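Local coordinates for ankyrin-repeat protein B (Legionella pneumophila, PDB 5K34) that acts as an F-box effector that hijacks the host ubiquitin-proteasome system, with an ankyrin domain, the part described here, that probably binds partner proteins, at residues E24-I29 with Y58-Y63; N45-L50 with Y68-N73; A51-K56 with I83-K88. All blocks are in the same frame, centred on the assembly; numbering follows the deposited sequence.

How the interactions relate
All three contacts lie within the ankyrin-repeat region, and their segments alternate along the chain: 24-29, 45-50, 51-56, 58-63, 68-73, 83-88. Interaction 1 joins helix 23-30 to helix 58-67. Interactions 2 and 3 share helix 48-54, whose start meets the loop following helix 58-67 and whose end packs on helix 82-91. Their centres are about 11 Å apart, with R46 and E54 salt-bridged between them. The centre of interaction 1 lies about 13 Å from that of interaction 2 and about 15 Å from that of interaction 3, touching both through A61. Each contact thus ties together parts distant in sequence, building the stacked helices of the ankyrin domain with no strand at all.

Interaction 1 of 3, residues E24-I29 with Y58-Y63; sequences EEVKKI and YQTANY. With SO4 (sulfate ion), chain C.
K27 and Y63 bury the most surface here, the lysine chain crossing the tyrosine ring at a slant. CE of K27 comes within 3.5 Å of Y63 CE2 and equally near CZ, while further back K27 CG lies 3.8 Å from the Y63 hydroxyl OH. The lysine runs extended beyond CG, which brings its methylenes rather than its ammonium group to the ring; NZ stays 4.1 Å from Y63 CE2. Y63 in turn has CG anti to its backbone N (chi1 173°), and this sends the ring out towards helix 23-30. Deeper in, the buried V26 and T60 touch loosely through their CG2 methyls, at least in the conformer of V26 modelled here. V26 also packs on L14 and A17 of helix 5-19, and the hydroxyl of T60 hydrogen-bonds to N21. Next to T60 in the chain, Q59 NE2 donates to sulfate O4 (2.9 Å, 152°); this ion, probably from the crystallisation liquor, is also held by N21. Such side-by-side helix packing is the way ankyrin repeats stack. With no hydrogen bond between 24-29 and 58-63, this contact rests on apolar packing, and the lysine charge can stay with the solvent.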
loop_
_atom_site.group_PDB
_atom_site.type_symbol
_atom_site.label_atom_id
_atom_site.label_comp_id
_atom_site.label_asym_id
_atom_site.label_seq_id
_atom_site.Cartn_x
_atom_site.Cartn_y
_atom_site.Cartn_z
ATOM N N GLU A 24 11.675 -3.481 6.856
ATOM C CA GLU A 24 13.132 -3.170 6.797
ATOM C C GLU A 24 13.645 -3.112 5.337
ATOM O O GLU A 24 14.366 -2.183 4.970
ATOM C CB GLU A 24 13.913 -4.227 7.601
ATOM C CG GLU A 24 13.665 -4.204 9.095
ATOM C CD GLU A 24 14.186 -5.489 9.797
ATOM O OE1 GLU A 24 14.745 -6.414 9.131
ATOM O OE2 GLU A 24 14.023 -5.578 11.047
ATOM N N GLU A 25 13.235 -4.074 4.503
ATOM C CA GLU A 25 13.650 -4.082 3.106
ATOM C C GLU A 25 12.972 -2.990 2.315
ATOM O O GLU A 25 13.634 -2.337 1.500
ATOM C CB GLU A 25 13.372 -5.457 2.499
ATOM C CG GLU A 25 13.834 -5.608 1.067
ATOM C CD GLU A 25 15.354 -5.557 0.895
ATOM O OE1 GLU A 25 16.095 -5.597 1.903
ATOM O OE2 GLU A 25 15.805 -5.515 -0.274
ATOM N N VAL A 26 11.664 -2.736 2.552
ATOM C CA VAL A 26 10.997 -1.478 2.003
ATOM C C VAL A 26 11.841 -0.219 2.289
ATOM O O VAL A 26 12.119 0.557 1.387
ATOM C CB VAL A 26 9.579 -1.301 2.594
ATOM C CG1 VAL A 26 9.000 0.089 2.246
ATOM C CG2 VAL A 26 8.636 -2.402 2.102
ATOM N N LYS A 27 12.231 -0.024 3.551
ATOM C CA LYS A 27 12.990 1.190 3.918
ATOM C C LYS A 27 14.328 1.248 3.177
ATOM O O LYS A 27 14.738 2.317 2.711
ATOM C CB LYS A 27 13.201 1.223 5.432
ATOM C CG LYS A 27 11.952 1.578 6.204
ATOM C CD LYS A 27 12.215 1.412 7.718
ATOM C CE LYS A 27 11.066 1.860 8.617
ATOM N NZ LYS A 27 11.279 1.599 10.077
ATOM N N LYS A 28 14.978 0.101 3.084
ATOM C CA LYS A 28 16.274 0.060 2.342
ATOM C C LYS A 28 16.131 0.435 0.896
ATOM O O LYS A 28 16.989 1.179 0.318
ATOM C CB LYS A 28 16.878 -1.336 2.416
ATOM C CG LYS A 28 17.510 -1.670 3.735
ATOM C CD LYS A 28 18.185 -3.028 3.629
ATOM C CE LYS A 28 18.722 -3.211 2.221
ATOM N NZ LYS A 28 20.170 -2.829 2.012
ATOM N N ILE A 29 15.069 -0.026 0.240
ATOM C CA ILE A 29 14.844 0.316 -1.159
ATOM C C ILE A 29 14.476 1.786 -1.304
ATOM O O ILE A 29 14.966 2.478 -2.229
ATOM C CB ILE A 29 13.766 -0.602 -1.778
ATOM C CG1 ILE A 29 14.269 -2.035 -1.839
ATOM C CG2 ILE A 29 13.339 -0.061 -3.154
ATOM C CD1 ILE A 29 13.171 -3.054 -2.114
ATOM N N TYR A 58 -0.269 -4.973 7.429
ATOM C CA TYR A 58 -0.911 -3.731 7.848
ATOM C C TYR A 58 0.032 -2.750 8.542
ATOM O O TYR A 58 -0.155 -1.550 8.417
ATOM C CB TYR A 58 -2.201 -4.007 8.658
ATOM C CG TYR A 58 -3.212 -4.763 7.843
ATOM C CD1 TYR A 58 -3.753 -4.223 6.670
ATOM C CD2 TYR A 58 -3.658 -5.996 8.232
ATOM C CE1 TYR A 58 -4.674 -4.916 5.898
ATOM C CE2 TYR A 58 -4.613 -6.700 7.487
ATOM C CZ TYR A 58 -5.086 -6.162 6.331
ATOM O OH TYR A 58 -5.980 -6.919 5.597
ATOM N N GLN A 59 1.060 -3.270 9.210
ATOM C CA GLN A 59 2.054 -2.342 9.804
ATOM C C GLN A 59 2.873 -1.607 8.711
ATOM O O GLN A 59 3.059 -0.394 8.872
ATOM C CB GLN A 59 2.982 -3.045 10.784
ATOM C CG GLN A 59 2.264 -3.819 11.900
ATOM C CD GLN A 59 2.153 -5.296 11.617
ATOM O OE1 GLN A 59 1.734 -5.694 10.502
ATOM N NE2 GLN A 59 2.541 -6.139 12.558
ATOM N N THR A 60 3.198 -2.282 7.651
ATOM C CA THR A 60 3.877 -1.643 6.547
ATOM C C THR A 60 2.941 -0.626 5.867
ATOM O O THR A 60 3.352 0.463 5.506
ATOM C CB THR A 60 4.393 -2.694 5.557
ATOM O OG1 THR A 60 5.419 -3.461 6.198
ATOM C CG2 THR A 60 5.001 -2.042 4.293
ATOM N N ALA A 61 1.678 -0.992 5.694
ATOM C CA ALA A 61 0.696 -0.055 5.111
ATOM C C ALA A 61 0.573 1.207 5.962
ATOM O O ALA A 61 0.538 2.318 5.450
ATOM C CB ALA A 61 -0.664 -0.714 4.978
ATOM N N ASN A 62 0.491 1.031 7.294
ATOM C CA ASN A 62 0.434 2.150 8.218
ATOM C C ASN A 62 1.662 3.036 8.101
ATOM O O ASN A 62 1.558 4.269 8.038
ATOM C CB ASN A 62 0.250 1.687 9.658
ATOM C CG ASN A 62 -1.197 1.427 10.050
ATOM O OD1 ASN A 62 -1.667 0.262 10.189
ATOM N ND2 ASN A 62 -1.937 2.495 10.232
ATOM N N TYR A 63 2.851 2.428 8.070
ATOM C CA TYR A 63 4.081 3.207 7.931
ATOM C C TYR A 63 4.054 4.021 6.659
ATOM O O TYR A 63 4.377 5.217 6.664
ATOM C CB TYR A 63 5.294 2.270 7.985
ATOM C CG TYR A 63 6.560 2.961 7.683
ATOM C CD1 TYR A 63 7.025 3.060 6.383
ATOM C CD2 TYR A 63 7.340 3.546 8.703
ATOM C CE1 TYR A 63 8.227 3.704 6.067
ATOM C CE2 TYR A 63 8.534 4.214 8.404
ATOM C CZ TYR A 63 8.961 4.275 7.099
ATOM O OH TYR A 63 10.164 4.919 6.811
HETATM S S SO4 C . 3.292 -10.133 10.899
HETATM O O1 SO4 C . 4.125 -11.112 11.680
HETATM O O2 SO4 C . 3.817 -10.006 9.453
HETATM O O3 SO4 C . 1.850 -10.520 10.926
HETATM O O4 SO4 C . 3.221 -8.808 11.574
#

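Interaction 2 of 3, residues N45-L50 with Y68-N73; sequences NRTPLL and YTFDPN
L49 lies across one face of the F70 ring, and this buried overlap is the tight half of the contact. Its CB sits over the face 4.0 Å from the ring centroid and 22° off the normal, a CH-pi contact displaced toward the CE1 rim. The methyl CD2 lies over the same face nearer F70 CG, 3.7 Å from it. CB is placed by the backbone; CG anti to the backbone N (chi1 177°) then brings CD2 over the ring as well. T47 adds a third touch, its OG1 standing obliquely 3.8 Å from F70 CE1. T47 is the N-cap residue of helix 48-54, and its OG1 accepts from L50 N (3.4 Å) and L49 N (3.2 Å), both weak bonds. The sequence T47-P48-L49 matches the start of the Thr-Pro-Leu-His signature that opens the first helix of an ankyrin repeat. F70 also rests on L64, and L49 on A61 and P82, so the core closes around the pair.

Beyond F70 the packing thins out. D71 and N73 are exposed and belong to an Asx turn in which D71 OD1, met from above its carboxylate plane, accepts from N73 N at 2.9 Å. P72 between them barely approaches the helix start, turning instead to W65 and I83. The inner side therefore depends on dispersion and on a buried threonine oxygen occupied by capping, whereas the outer side is polar and carries the Asx-turn bond, with P72 also tied by its backbone to I83.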
loop_
_atom_site.group_PDB
_atom_site.type_symbol
_atom_site.label_atom_id
_atom_site.label_comp_id
_atom_site.label_asym_id
_atom_site.label_seq_id
_atom_site.Cartn_x
_atom_site.Cartn_y
_atom_site.Cartn_z
ATOM N N ASN A 45 -0.296 1.064 -12.499
ATOM C CA ASN A 45 -0.814 2.096 -11.597
ATOM C C ASN A 45 -0.976 1.621 -10.141
ATOM O O ASN A 45 -1.745 2.199 -9.378
ATOM C CB ASN A 45 -2.113 2.737 -12.132
ATOM C CG ASN A 45 -1.825 3.757 -13.197
ATOM O OD1 ASN A 45 -2.585 3.787 -14.242
ATOM N ND2 ASN A 45 -0.872 4.565 -13.006
ATOM N N ARG A 46 -0.189 0.612 -9.768
ATOM C CA ARG A 46 -0.181 0.158 -8.375
ATOM C C ARG A 46 0.911 0.851 -7.582
ATOM O O ARG A 46 1.868 1.409 -8.132
ATOM C CB ARG A 46 0.037 -1.377 -8.309
ATOM C CG ARG A 46 -0.831 -2.182 -9.276
ATOM C CD ARG A 46 -0.859 -3.651 -8.910
ATOM N NE ARG A 46 -1.881 -3.888 -7.897
ATOM C CZ ARG A 46 -1.784 -4.788 -6.925
ATOM N NH1 ARG A 46 -2.776 -4.910 -6.045
ATOM N NH2 ARG A 46 -0.691 -5.549 -6.791
ATOM N N THR A 47 0.789 0.797 -6.244
ATOM C CA THR A 47 1.860 1.294 -5.365
ATOM C C THR A 47 2.138 0.230 -4.306
ATOM O O THR A 47 1.336 -0.695 -4.128
ATOM C CB THR A 47 1.413 2.566 -4.609
ATOM O OG1 THR A 47 0.353 2.238 -3.704
ATOM C CG2 THR A 47 0.991 3.690 -5.583
ATOM N N PRO A 48 3.227 0.385 -3.540
ATOM C CA PRO A 48 3.488 -0.534 -2.448
ATOM C C PRO A 48 2.475 -0.406 -1.330
ATOM O O PRO A 48 2.384 -1.308 -0.487
ATOM C CB PRO A 48 4.906 -0.175 -1.978
ATOM C CG PRO A 48 5.142 1.204 -2.490
ATOM C CD PRO A 48 4.390 1.247 -3.829
ATOM N N LEU A 49 1.703 0.688 -1.263
ATOM C CA LEU A 49 0.604 0.751 -0.284
ATOM C C LEU A 49 -0.448 -0.289 -0.629
ATOM O O LEU A 49 -0.904 -1.020 0.258
ATOM C CB LEU A 49 0.018 2.159 -0.246
ATOM C CG LEU A 49 -1.183 2.362 0.684
ATOM C CD1 LEU A 49 -0.850 1.968 2.141
ATOM C CD2 LEU A 49 -1.671 3.809 0.623
ATOM N N LEU A 50 -0.836 -0.419 -1.916
ATOM C CA LEU A 50 -1.726 -1.493 -2.341
ATOM C C LEU A 50 -1.165 -2.843 -2.085
ATOM O O LEU A 50 -1.858 -3.773 -1.652
ATOM C CB LEU A 50 -2.075 -1.411 -3.823
ATOM C CG LEU A 50 -3.114 -0.463 -4.321
ATOM C CD1 LEU A 50 -3.389 -0.777 -5.807
ATOM C CD2 LEU A 50 -4.446 -0.613 -3.520
ATOM N N TYR A 68 4.464 9.083 3.918
ATOM C CA TYR A 68 4.424 9.638 2.572
ATOM C C TYR A 68 3.029 10.098 2.261
ATOM O O TYR A 68 2.060 9.679 2.916
ATOM C CB TYR A 68 4.827 8.571 1.522
ATOM C CG TYR A 68 6.229 8.065 1.711
ATOM C CD1 TYR A 68 7.337 8.761 1.179
ATOM C CD2 TYR A 68 6.468 6.933 2.482
ATOM C CE1 TYR A 68 8.653 8.292 1.405
ATOM C CE2 TYR A 68 7.763 6.473 2.738
ATOM C CZ TYR A 68 8.835 7.181 2.205
ATOM O OH TYR A 68 10.118 6.729 2.432
ATOM N N THR A 69 2.886 10.995 1.318
ATOM C CA THR A 69 1.566 11.523 0.927
ATOM C C THR A 69 0.970 10.720 -0.207
ATOM O O THR A 69 1.324 10.906 -1.381
ATOM C CB THR A 69 1.630 13.023 0.545
ATOM O OG1 THR A 69 2.199 13.727 1.661
ATOM C CG2 THR A 69 0.219 13.556 0.263
ATOM N N PHE A 70 0.142 9.748 0.145
ATOM C CA PHE A 70 -0.570 8.920 -0.820
ATOM C C PHE A 70 -1.988 9.442 -1.028
ATOM O O PHE A 70 -2.615 9.893 -0.088
ATOM C CB PHE A 70 -0.732 7.468 -0.296
ATOM C CG PHE A 70 0.513 6.621 -0.422
ATOM C CD1 PHE A 70 0.767 5.866 -1.546
ATOM C CD2 PHE A 70 1.444 6.564 0.634
ATOM C CE1 PHE A 70 1.900 5.077 -1.658
ATOM C CE2 PHE A 70 2.591 5.801 0.535
ATOM C CZ PHE A 70 2.822 5.050 -0.597
ATOM N N ASP A 71 -2.482 9.318 -2.274
ATOM C CA ASP A 71 -3.880 9.549 -2.561
ATOM C C ASP A 71 -4.629 8.224 -2.303
ATOM O O ASP A 71 -4.438 7.278 -3.077
ATOM C CB ASP A 71 -4.035 9.996 -4.018
ATOM C CG ASP A 71 -5.477 10.107 -4.427
ATOM O OD1 ASP A 71 -6.421 9.813 -3.644
ATOM O OD2 ASP A 71 -5.706 10.438 -5.640
ATOM N N PRO A 72 -5.416 8.118 -1.219
ATOM C CA PRO A 72 -6.008 6.806 -0.869
ATOM C C PRO A 72 -7.174 6.407 -1.809
ATOM O O PRO A 72 -7.665 5.301 -1.661
ATOM C CB PRO A 72 -6.504 7.044 0.571
ATOM C CG PRO A 72 -6.850 8.527 0.563
ATOM C CD PRO A 72 -5.837 9.223 -0.301
ATOM N N ASN A 73 -7.581 7.320 -2.685
ATOM C CA ASN A 73 -8.597 6.986 -3.701
ATOM C C ASN A 73 -7.985 6.788 -5.074
ATOM O O ASN A 73 -8.721 6.650 -6.054
ATOM C CB ASN A 73 -9.697 8.066 -3.734
ATOM C CG ASN A 73 -10.438 8.123 -2.400
ATOM O OD1 ASN A 73 -10.259 9.135 -1.643
ATOM N ND2 ASN A 73 -11.167 7.113 -2.049
#

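Interaction 3 of 3, residues A51-K56 with I83-K88; sequences AAIEGK and ISLLKK
E54 supplies the flat group beside this contact, but it meets L85 through CB (4.2 Å from L85 CD2) rather than through its carboxylate. The two oxygens are spoken for by arginines: OE2 pairs with R19 and OE1 with R46. With chi1 at 73°, CG lies between the backbone N and the carbonyl carbon, and the extended chain beyond it carries the carboxylate to those charges. This leaves the greasy work to I53. Its methyl CG2 fits between two leucines, 3.7 Å from L86 CD2 and 3.8 Å from L85 CD2, while I53 CD1 reaches further along to L86 CG at 3.9 Å. L86 meets the isoleucine at about a right angle; L85 runs past it in the opposite direction, and its CD2 also touches L50.

Helices 48-54 and 82-91 here lie beside each other as in the helical layers of an ankyrin stack, with the two leucines as the seam. L86 also touches Y58 and I107 of helix 97-112, so the apolar layer continues past the pair. Just after I53, helix 48-54 ends in a Schellman motif: K56 has positive phi (61°), and K56 N bonds back to I53 O at 3.0 Å. The carbonyl of I53 takes a second hydrogen bond from the side chain of Q89, and thus a polar link between the two helices flanks the apolar seam. At the solvent side K56 extends to a salt bridge with E99.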
loop_
_atom_site.group_PDB
_atom_site.type_symbol
_atom_site.label_atom_id
_atom_site.label_comp_id
_atom_site.label_asym_id
_atom_site.label_seq_id
_atom_site.Cartn_x
_atom_site.Cartn_y
_atom_site.Cartn_z
ATOM N N ALA A 51 0.131 -3.027 -2.392
ATOM C CA ALA A 51 0.798 -4.305 -2.169
ATOM C C ALA A 51 0.726 -4.700 -0.699
ATOM O O ALA A 51 0.407 -5.854 -0.374
ATOM C CB ALA A 51 2.234 -4.252 -2.644
ATOM N N ALA A 52 1.039 -3.757 0.200
ATOM C CA ALA A 52 0.964 -4.043 1.616
ATOM C C ALA A 52 -0.433 -4.411 2.020
ATOM O O ALA A 52 -0.609 -5.400 2.747
ATOM C CB ALA A 52 1.489 -2.844 2.416
ATOM N N ILE A 53 -1.436 -3.673 1.562
ATOM C CA ILE A 53 -2.825 -4.004 1.914
ATOM C C ILE A 53 -3.175 -5.420 1.469
ATOM O O ILE A 53 -3.673 -6.230 2.262
ATOM C CB ILE A 53 -3.790 -2.962 1.304
ATOM C CG1 ILE A 53 -3.620 -1.628 2.023
ATOM C CG2 ILE A 53 -5.245 -3.479 1.381
ATOM C CD1 ILE A 53 -4.216 -0.452 1.244
ATOM N N GLU A 54 -2.885 -5.770 0.208
ATOM C CA GLU A 54 -3.334 -7.093 -0.253
ATOM C C GLU A 54 -2.573 -8.205 0.415
ATOM O O GLU A 54 -3.107 -9.328 0.531
ATOM C CB GLU A 54 -3.235 -7.234 -1.775
ATOM C CG GLU A 54 -1.836 -7.363 -2.315
ATOM C CD GLU A 54 -1.785 -7.316 -3.837
ATOM O OE1 GLU A 54 -2.851 -7.345 -4.500
ATOM O OE2 GLU A 54 -0.662 -7.172 -4.371
ATOM N N GLY A 55 -1.356 -7.980 0.917
ATOM C CA GLY A 55 -0.599 -8.979 1.667
ATOM C C GLY A 55 -0.967 -9.024 3.132
ATOM O O GLY A 55 -0.334 -9.796 3.865
ATOM N N LYS A 56 -1.933 -8.221 3.574
ATOM C CA LYS A 56 -2.285 -8.110 4.997
ATOM C C LYS A 56 -1.117 -7.626 5.816
ATOM O O LYS A 56 -0.992 -7.879 7.029
ATOM C CB LYS A 56 -2.841 -9.434 5.553
ATOM C CG LYS A 56 -4.014 -9.986 4.751
ATOM C CD LYS A 56 -4.716 -11.142 5.422
ATOM C CE LYS A 56 -3.784 -12.304 5.689
ATOM N NZ LYS A 56 -4.609 -13.447 6.223
ATOM N N ILE A 83 -8.331 2.574 -0.408
ATOM C CA ILE A 83 -9.591 2.478 0.338
ATOM C C ILE A 83 -10.497 1.384 -0.190
ATOM O O ILE A 83 -11.067 0.630 0.602
ATOM C CB ILE A 83 -10.339 3.833 0.377
ATOM C CG1 ILE A 83 -9.592 4.794 1.298
ATOM C CG2 ILE A 83 -11.766 3.632 0.911
ATOM C CD1 ILE A 83 -9.996 6.240 1.048
ATOM N N SER A 84 -10.704 1.318 -1.519
ATOM C CA SER A 84 -11.675 0.331 -2.002
ATOM C C SER A 84 -11.177 -1.089 -1.805
ATOM O O SER A 84 -11.958 -1.993 -1.532
ATOM C CB SER A 84 -12.082 0.616 -3.459
ATOM O OG SER A 84 -11.075 0.213 -4.387
ATOM N N LEU A 85 -9.859 -1.310 -1.877
ATOM C CA LEU A 85 -9.307 -2.642 -1.645
ATOM C C LEU A 85 -9.494 -3.040 -0.174
ATOM O O LEU A 85 -9.873 -4.181 0.122
ATOM C CB LEU A 85 -7.829 -2.662 -2.049
ATOM C CG LEU A 85 -7.176 -4.043 -2.047
ATOM C CD1 LEU A 85 -7.868 -4.965 -3.078
ATOM C CD2 LEU A 85 -5.694 -3.912 -2.326
ATOM N N LEU A 86 -9.244 -2.106 0.738
ATOM C CA LEU A 86 -9.515 -2.340 2.177
ATOM C C LEU A 86 -10.986 -2.671 2.391
ATOM O O LEU A 86 -11.318 -3.582 3.154
ATOM C CB LEU A 86 -9.079 -1.130 3.002
ATOM C CG LEU A 86 -7.571 -0.998 3.206
ATOM C CD1 LEU A 86 -7.266 0.450 3.619
ATOM C CD2 LEU A 86 -7.071 -1.996 4.244
ATOM N N LYS A 87 -11.860 -1.907 1.741
ATOM C CA LYS A 87 -13.304 -2.151 1.888
ATOM C C LYS A 87 -13.671 -3.536 1.382
ATOM O O LYS A 87 -14.519 -4.193 1.995
ATOM C CB LYS A 87 -14.095 -1.074 1.159
ATOM C CG LYS A 87 -14.184 0.234 1.945
ATOM C CD LYS A 87 -14.995 1.252 1.135
ATOM C CE LYS A 87 -15.192 2.547 1.895
ATOM N NZ LYS A 87 -16.399 2.460 2.774
ATOM N N LYS A 88 -13.072 -3.975 0.281
ATOM C CA LYS A 88 -13.317 -5.351 -0.172
ATOM C C LYS A 88 -12.917 -6.455 0.848
ATOM O O LYS A 88 -13.600 -7.459 1.075
ATOM C CB LYS A 88 -12.609 -5.603 -1.482
ATOM C CG LYS A 88 -13.278 -4.980 -2.685
ATOM C CD LYS A 88 -12.635 -5.431 -4.002
ATOM C CE LYS A 88 -12.711 -6.941 -4.136
ATOM N NZ LYS A 88 -12.704 -7.317 -5.594
#